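Local coordinates for CRISPR-associated protein,CRISPR-associated endonuclease Cas9 (Corynebacterium diphtheriae, PDB 6JOO) that cuts invading DNA that matches a CRISPR guide RNA, serving bacterial adaptive immunity as a CRISPR-guided Cas9 endonuclease, at residues Met767-Thr772 / Phe854-Leu859; Ala743-Ser748 / Tyr771-Leu776. All blocks are in the same frame, centred on the assembly; numbering follows the deposited sequence.

Interaction 1 (Met767-Thr772 / Phe854-Leu859); sequences MLRVYT and FSPSKL. With nucleotides of chain C; nucleotides of chain D.
With CG beside the backbone N (chi1 -58°) and a bend at chi3 (-57°), Arg-769 lays its guanidinium flat against the Ser-855 to Pro-856 peptide, whereas selenomethionine Met-767, CG anti to its backbone N (chi1 173°), reaches toward Leu-859. The guanidinium face lies under Pro-856, whose N stands 3.5 Å above the plane over the group's centre; Arg-769 NH2 meets Pro-856 CG at 3.3 Å. Its edge serves the DNA: Arg-769 NH1 donates to OP2 of DT4 of chain C at 2.8 Å, and NH2 adds weak bonds to OP1 and OP2. Phe-853 O also accepts from NH1. The turn carrying Pro-856 is an ST turn, since Ser-857 N bonds to Ser-855 OG at 2.9 Å. On the other flank, Met-767 CE touches Leu-859 CD2 at 3.5 Å, the two side chains crossing at about a right angle, with Phe-853 beside both. Phe-854 offers a ring face to the methyl C7 of DT4 of chain C. The segments thus meet through the guanidinium face and apolar contact, and the in-plane bond to OP2, with NH1 also held by Phe-853 O, is consistent with a guanidinium fixed at the DNA backbone.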
# COMPACT_ATOMS: atom_id res chain seq x y z
N MSE A 767 -32.34 4.59 -3.26
CA MSE A 767 -31.02 4.02 -3.03
C MSE A 767 -30.46 4.46 -1.69
O MSE A 767 -30.58 5.62 -1.30
CB MSE A 767 -30.08 4.44 -4.16
CG MSE A 767 -28.64 4.04 -3.96
SE MSE A 767 -27.45 5.08 -5.10
CE MSE A 767 -26.50 3.60 -5.93
N LEU A 768 -29.84 3.52 -0.98
CA LEU A 768 -29.22 3.78 0.32
C LEU A 768 -27.73 3.53 0.20
O LEU A 768 -27.30 2.38 -0.00
CB LEU A 768 -29.84 2.90 1.40
CG LEU A 768 -29.10 2.88 2.74
CD1 LEU A 768 -29.10 4.26 3.37
CD2 LEU A 768 -29.73 1.86 3.67
N ARG A 769 -26.93 4.58 0.32
CA ARG A 769 -25.48 4.48 0.24
C ARG A 769 -24.94 4.17 1.64
O ARG A 769 -25.00 5.02 2.53
CB ARG A 769 -24.87 5.76 -0.32
CG ARG A 769 -25.40 6.14 -1.69
CD ARG A 769 -24.74 7.41 -2.19
NE ARG A 769 -24.91 8.53 -1.28
CZ ARG A 769 -24.43 9.75 -1.49
NH1 ARG A 769 -23.75 10.00 -2.60
NH2 ARG A 769 -24.62 10.71 -0.60
N VAL A 770 -24.41 2.97 1.82
CA VAL A 770 -23.99 2.50 3.14
C VAL A 770 -22.53 2.87 3.35
O VAL A 770 -21.64 2.42 2.61
CB VAL A 770 -24.20 0.99 3.29
CG1 VAL A 770 -23.95 0.58 4.74
CG2 VAL A 770 -25.61 0.61 2.86
N TYR A 771 -22.27 3.69 4.37
CA TYR A 771 -20.91 4.08 4.70
C TYR A 771 -20.14 2.90 5.27
O TYR A 771 -20.71 1.97 5.85
CB TYR A 771 -20.90 5.23 5.70
CG TYR A 771 -21.27 6.58 5.13
CD1 TYR A 771 -20.41 7.27 4.29
CD2 TYR A 771 -22.48 7.18 5.46
CE1 TYR A 771 -20.74 8.51 3.78
CE2 TYR A 771 -22.82 8.42 4.96
CZ TYR A 771 -21.95 9.08 4.12
OH TYR A 771 -22.29 10.32 3.61
N THR A 772 -18.81 2.96 5.13
CA THR A 772 -17.97 1.92 5.71
C THR A 772 -18.09 1.91 7.23
O THR A 772 -18.10 0.84 7.86
CB THR A 772 -16.51 2.13 5.29
OG1 THR A 772 -16.40 1.98 3.87
CG2 THR A 772 -15.60 1.12 5.95
N PHE A 854 -23.02 8.76 -7.05
CA PHE A 854 -22.77 10.19 -7.20
C PHE A 854 -23.48 11.00 -6.12
O PHE A 854 -22.84 11.71 -5.33
CB PHE A 854 -23.20 10.64 -8.59
CG PHE A 854 -22.79 12.05 -8.94
CD1 PHE A 854 -21.49 12.32 -9.34
CD2 PHE A 854 -23.71 13.09 -8.88
CE1 PHE A 854 -21.11 13.61 -9.66
CE2 PHE A 854 -23.33 14.38 -9.20
CZ PHE A 854 -22.03 14.64 -9.59
N SER A 855 -24.80 10.92 -6.08
CA SER A 855 -25.60 11.66 -5.12
C SER A 855 -26.43 10.67 -4.31
O SER A 855 -26.43 9.47 -4.60
CB SER A 855 -26.50 12.66 -5.84
OG SER A 855 -27.68 12.02 -6.28
N PRO A 856 -27.14 11.13 -3.27
CA PRO A 856 -28.11 10.24 -2.60
C PRO A 856 -29.24 9.78 -3.50
O PRO A 856 -30.09 9.00 -3.04
CB PRO A 856 -28.64 11.11 -1.45
CG PRO A 856 -27.57 12.14 -1.22
CD PRO A 856 -26.91 12.38 -2.53
N SER A 857 -29.25 10.19 -4.76
CA SER A 857 -30.31 9.82 -5.69
C SER A 857 -29.81 9.56 -7.10
O SER A 857 -30.63 9.36 -8.01
CB SER A 857 -31.38 10.92 -5.73
OG SER A 857 -30.79 12.18 -5.99
N LYS A 858 -28.49 9.57 -7.32
CA LYS A 858 -27.92 9.45 -8.65
C LYS A 858 -26.79 8.44 -8.64
O LYS A 858 -26.04 8.34 -7.67
CB LYS A 858 -27.40 10.79 -9.18
CG LYS A 858 -28.48 11.78 -9.51
CD LYS A 858 -27.90 13.15 -9.81
CE LYS A 858 -28.96 14.04 -10.44
NZ LYS A 858 -30.24 14.00 -9.69
N LEU A 859 -26.67 7.71 -9.74
CA LEU A 859 -25.57 6.79 -9.99
C LEU A 859 -24.54 7.45 -10.89
O LEU A 859 -24.84 8.37 -11.65
CB LEU A 859 -26.08 5.51 -10.66
CG LEU A 859 -26.44 4.36 -9.73
CD1 LEU A 859 -27.23 3.33 -10.51
CD2 LEU A 859 -25.16 3.76 -9.19
P DT C 4 -21.72 12.83 -1.30
OP1 DT C 4 -22.09 12.35 0.05
OP2 DT C 4 -22.63 12.59 -2.44
O5' DT C 4 -21.43 14.40 -1.19
C5' DT C 4 -20.57 14.88 -0.17
C4' DT C 4 -20.40 16.39 -0.28
O4' DT C 4 -19.84 16.74 -1.57
C3' DT C 4 -21.68 17.20 -0.12
O3' DT C 4 -21.46 18.28 0.77
C2' DT C 4 -21.98 17.69 -1.54
C1' DT C 4 -20.58 17.80 -2.14
N1 DT C 4 -20.55 17.65 -3.63
C2 DT C 4 -20.11 18.69 -4.42
O2 DT C 4 -19.74 19.76 -3.96
N3 DT C 4 -20.12 18.43 -5.77
C4 DT C 4 -20.51 17.26 -6.39
O4 DT C 4 -20.48 17.13 -7.61
C5 DT C 4 -20.96 16.21 -5.51
C7 DT C 4 -21.40 14.90 -6.08
C6 DT C 4 -20.96 16.45 -4.19
P DA D 2 -32.02 12.48 -15.55
OP1 DA D 2 -32.10 11.76 -16.84
OP2 DA D 2 -31.36 11.86 -14.38
O5' DA D 2 -31.32 13.88 -15.81
C5' DA D 2 -31.59 14.60 -17.00
C4' DA D 2 -30.89 15.95 -16.97
O4' DA D 2 -31.15 16.60 -15.71
C3' DA D 2 -29.37 15.89 -17.12
O3' DA D 2 -28.97 16.62 -18.26
C2' DA D 2 -28.82 16.51 -15.83
C1' DA D 2 -30.00 17.29 -15.28
N9 DA D 2 -30.04 17.34 -13.82
C8 DA D 2 -30.49 16.35 -12.98
N7 DA D 2 -30.41 16.66 -11.71
C5 DA D 2 -29.87 17.93 -11.70
C6 DA D 2 -29.54 18.81 -10.66
N6 DA D 2 -29.71 18.51 -9.36
N1 DA D 2 -29.01 20.01 -10.99
C2 DA D 2 -28.84 20.30 -12.28
N3 DA D 2 -29.11 19.55 -13.36
C4 DA D 2 -29.63 18.37 -12.99

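Interaction 2 (Ala743-Ser748 / Tyr771-Leu776); sequences AELGSS and YTIDLL. With nucleotides of chain B; nucleotides of chain C.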
# COMPACT_ATOMS: atom_id res chain seq x y z
N ALA A 743 -14.87 15.60 10.69
CA ALA A 743 -14.29 15.34 9.39
C ALA A 743 -15.36 14.69 8.51
O ALA A 743 -16.21 13.95 9.00
CB ALA A 743 -13.06 14.44 9.49
N GLU A 744 -15.30 14.99 7.22
CA GLU A 744 -16.29 14.47 6.29
C GLU A 744 -15.96 13.02 5.92
O GLU A 744 -14.79 12.65 5.76
CB GLU A 744 -16.35 15.33 5.02
CG GLU A 744 -16.92 16.73 5.24
CD GLU A 744 -17.13 17.49 3.94
OE1 GLU A 744 -16.84 16.92 2.86
OE2 GLU A 744 -17.57 18.66 3.99
N LEU A 745 -17.01 12.21 5.79
CA LEU A 745 -16.84 10.80 5.45
C LEU A 745 -16.32 10.59 4.04
O LEU A 745 -15.71 9.55 3.77
CB LEU A 745 -18.15 10.05 5.64
CG LEU A 745 -18.72 10.09 7.06
CD1 LEU A 745 -20.08 9.41 7.11
CD2 LEU A 745 -17.74 9.42 8.01
N GLY A 746 -16.54 11.53 3.13
CA GLY A 746 -16.02 11.38 1.78
C GLY A 746 -16.76 10.33 0.99
O GLY A 746 -17.93 10.02 1.24
N SER A 747 -16.07 9.77 -0.00
CA SER A 747 -16.63 8.73 -0.86
C SER A 747 -16.51 7.33 -0.26
O SER A 747 -16.53 6.34 -1.01
CB SER A 747 -15.95 8.76 -2.24
OG SER A 747 -14.56 8.50 -2.13
N SER A 748 -16.40 7.23 1.06
CA SER A 748 -16.15 5.95 1.73
C SER A 748 -17.44 5.13 1.86
O SER A 748 -17.90 4.79 2.95
CB SER A 748 -15.52 6.21 3.10
OG SER A 748 -16.36 7.02 3.90
N TYR A 771 -22.27 3.69 4.37
CA TYR A 771 -20.91 4.08 4.70
C TYR A 771 -20.14 2.90 5.27
O TYR A 771 -20.71 1.97 5.85
CB TYR A 771 -20.90 5.23 5.70
CG TYR A 771 -21.27 6.58 5.13
CD1 TYR A 771 -20.41 7.27 4.29
CD2 TYR A 771 -22.48 7.18 5.46
CE1 TYR A 771 -20.74 8.51 3.78
CE2 TYR A 771 -22.82 8.42 4.96
CZ TYR A 771 -21.95 9.08 4.12
OH TYR A 771 -22.29 10.32 3.61
N THR A 772 -18.81 2.96 5.13
CA THR A 772 -17.97 1.92 5.71
C THR A 772 -18.09 1.91 7.23
O THR A 772 -18.10 0.84 7.86
CB THR A 772 -16.51 2.13 5.29
OG1 THR A 772 -16.40 1.98 3.87
CG2 THR A 772 -15.60 1.12 5.95
N ILE A 773 -18.24 3.09 7.84
CA ILE A 773 -18.16 3.19 9.30
C ILE A 773 -19.38 2.56 9.96
O ILE A 773 -19.28 2.01 11.07
CB ILE A 773 -17.98 4.66 9.70
CG1 ILE A 773 -16.69 5.20 9.08
CG2 ILE A 773 -17.96 4.82 11.22
CD1 ILE A 773 -16.27 6.55 9.60
N ASP A 774 -20.54 2.61 9.31
CA ASP A 774 -21.75 2.05 9.90
C ASP A 774 -21.79 0.52 9.86
O ASP A 774 -22.75 -0.06 10.38
CB ASP A 774 -22.99 2.62 9.21
CG ASP A 774 -23.26 4.06 9.60
OD1 ASP A 774 -22.88 4.45 10.73
OD2 ASP A 774 -23.85 4.81 8.79
N LEU A 775 -20.78 -0.12 9.29
CA LEU A 775 -20.69 -1.58 9.26
C LEU A 775 -19.56 -2.11 10.14
O LEU A 775 -19.29 -3.32 10.12
CB LEU A 775 -20.51 -2.07 7.83
CG LEU A 775 -21.55 -1.60 6.82
CD1 LEU A 775 -21.13 -1.96 5.41
CD2 LEU A 775 -22.91 -2.19 7.14
N LEU A 776 -18.91 -1.25 10.92
CA LEU A 776 -17.79 -1.71 11.76
C LEU A 776 -18.24 -2.65 12.86
O LEU A 776 -17.60 -3.71 13.03
CB LEU A 776 -17.04 -0.50 12.33
CG LEU A 776 -16.18 0.31 11.35
CD1 LEU A 776 -15.53 1.47 12.08
CD2 LEU A 776 -15.13 -0.58 10.71
P A B 50 -8.93 6.50 15.70
OP1 A B 50 -9.12 7.33 16.93
OP2 A B 50 -8.31 5.15 15.81
O5' A B 50 -10.36 6.34 15.04
C5' A B 50 -11.28 7.42 15.01
C4' A B 50 -12.54 7.06 14.27
O4' A B 50 -12.19 6.62 12.93
C3' A B 50 -13.33 5.91 14.85
O3' A B 50 -14.18 6.31 15.90
C2' A B 50 -14.06 5.34 13.64
O2' A B 50 -15.21 6.12 13.34
C1' A B 50 -13.03 5.55 12.54
N9 A B 50 -12.20 4.36 12.33
C8 A B 50 -11.11 3.97 13.07
N7 A B 50 -10.57 2.85 12.64
C5 A B 50 -11.35 2.49 11.55
C6 A B 50 -11.29 1.39 10.67
N6 A B 50 -10.37 0.42 10.73
N1 A B 50 -12.22 1.33 9.69
C2 A B 50 -13.14 2.30 9.63
N3 A B 50 -13.30 3.38 10.40
C4 A B 50 -12.36 3.41 11.35
P DG C 3 -18.65 8.64 -6.05
OP1 DG C 3 -19.32 7.47 -5.44
OP2 DG C 3 -18.95 8.97 -7.46
O5' DG C 3 -18.90 9.97 -5.19
C5' DG C 3 -19.00 9.90 -3.76
C4' DG C 3 -18.66 11.25 -3.13
O4' DG C 3 -17.66 11.92 -3.94
C3' DG C 3 -19.82 12.22 -3.00
O3' DG C 3 -20.30 12.19 -1.67
C2' DG C 3 -19.23 13.59 -3.32
C1' DG C 3 -17.88 13.30 -3.95
N9 DG C 3 -17.79 13.75 -5.33
C8 DG C 3 -17.95 12.98 -6.46
N7 DG C 3 -17.81 13.65 -7.57
C5 DG C 3 -17.55 14.95 -7.15
C6 DG C 3 -17.31 16.12 -7.91
O6 DG C 3 -17.29 16.24 -9.14
N1 DG C 3 -17.08 17.22 -7.10
C2 DG C 3 -17.08 17.19 -5.73
N2 DG C 3 -16.84 18.36 -5.11
N3 DG C 3 -17.31 16.11 -5.00
C4 DG C 3 -17.53 15.02 -5.78
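Leu-745 and Tyr-771 form the tight part of this contact. Methyl CD1 of Leu-745 sits 3.3 Å from the centroid of the Tyr-771 ring and only 4° off its normal, a CH-pi contact centred on the face; the two side chains cross at about a right angle. A chi1 of -60° puts Leu-745 CG beside the backbone N and sets CD1 over the ring, while the second methyl meets Ile-773, Leu-745 CD2 to Ile-773 CD1 being 3.6 Å. Leu-745 CB separately approaches Tyr-771 CE1 at 3.5 Å. Ile-736 of strand 735-738 and Met-793 lie beside this apolar patch.

Polar pairing closes its other end. Thr-772 N donates to Ser-748 O at 3.0 Å, and Thr-772 OG1 adds a weak bond to the same oxygen, so one carbonyl takes two donors from a single residue. Ser-748 OG turns back to Leu-745 O at 2.6 Å, lying above the carbonyl plane (39° out of it), and thereby ties together the two ends of the turn.

The opposite extreme is the turn's tip. Gly-746 and Ser-747 are partly exposed, and Ser-747, pointing away from 771-776, rests CB at 3.6 Å from C5' of DG3 of chain C. Leu-776, which takes no part in the contact with 743-748, packs its CD1 at 3.4 Å on N3 of A50 of chain B, an RNA base.

Leu-745 to Ser-748 is a type II' beta turn, with Gly-746 at its positive-phi position, and it leads out of strand 741-744 into strand 749-757. The Ser-748 to Thr-772 bond extends the antiparallel pairing one step beyond the open end of the beta hairpin formed by 749-757 and 764-771.

Interactions 1 and 2 lie 12 Å apart between centres, on one side of the chain's centre and in the C-terminal part of the engineered construct. They share Tyr-771 and Thr-772, at the end of strand 764-771, an outer strand of the three-stranded antiparallel sheet, and touch where Val-770 CG1 meets Leu-775 CD2. In chain order come 743-748, 767-772, 771-776 and finally 854-859. Interaction 2 thus joins the beta-hairpin and Topo-homology regions, and interaction 1 carries the same strand across to the C-terminal domain. Both lie against bound nucleic acid, consistent with the role of these Cas9 regions in holding the PAM-proximal duplex and guide RNA.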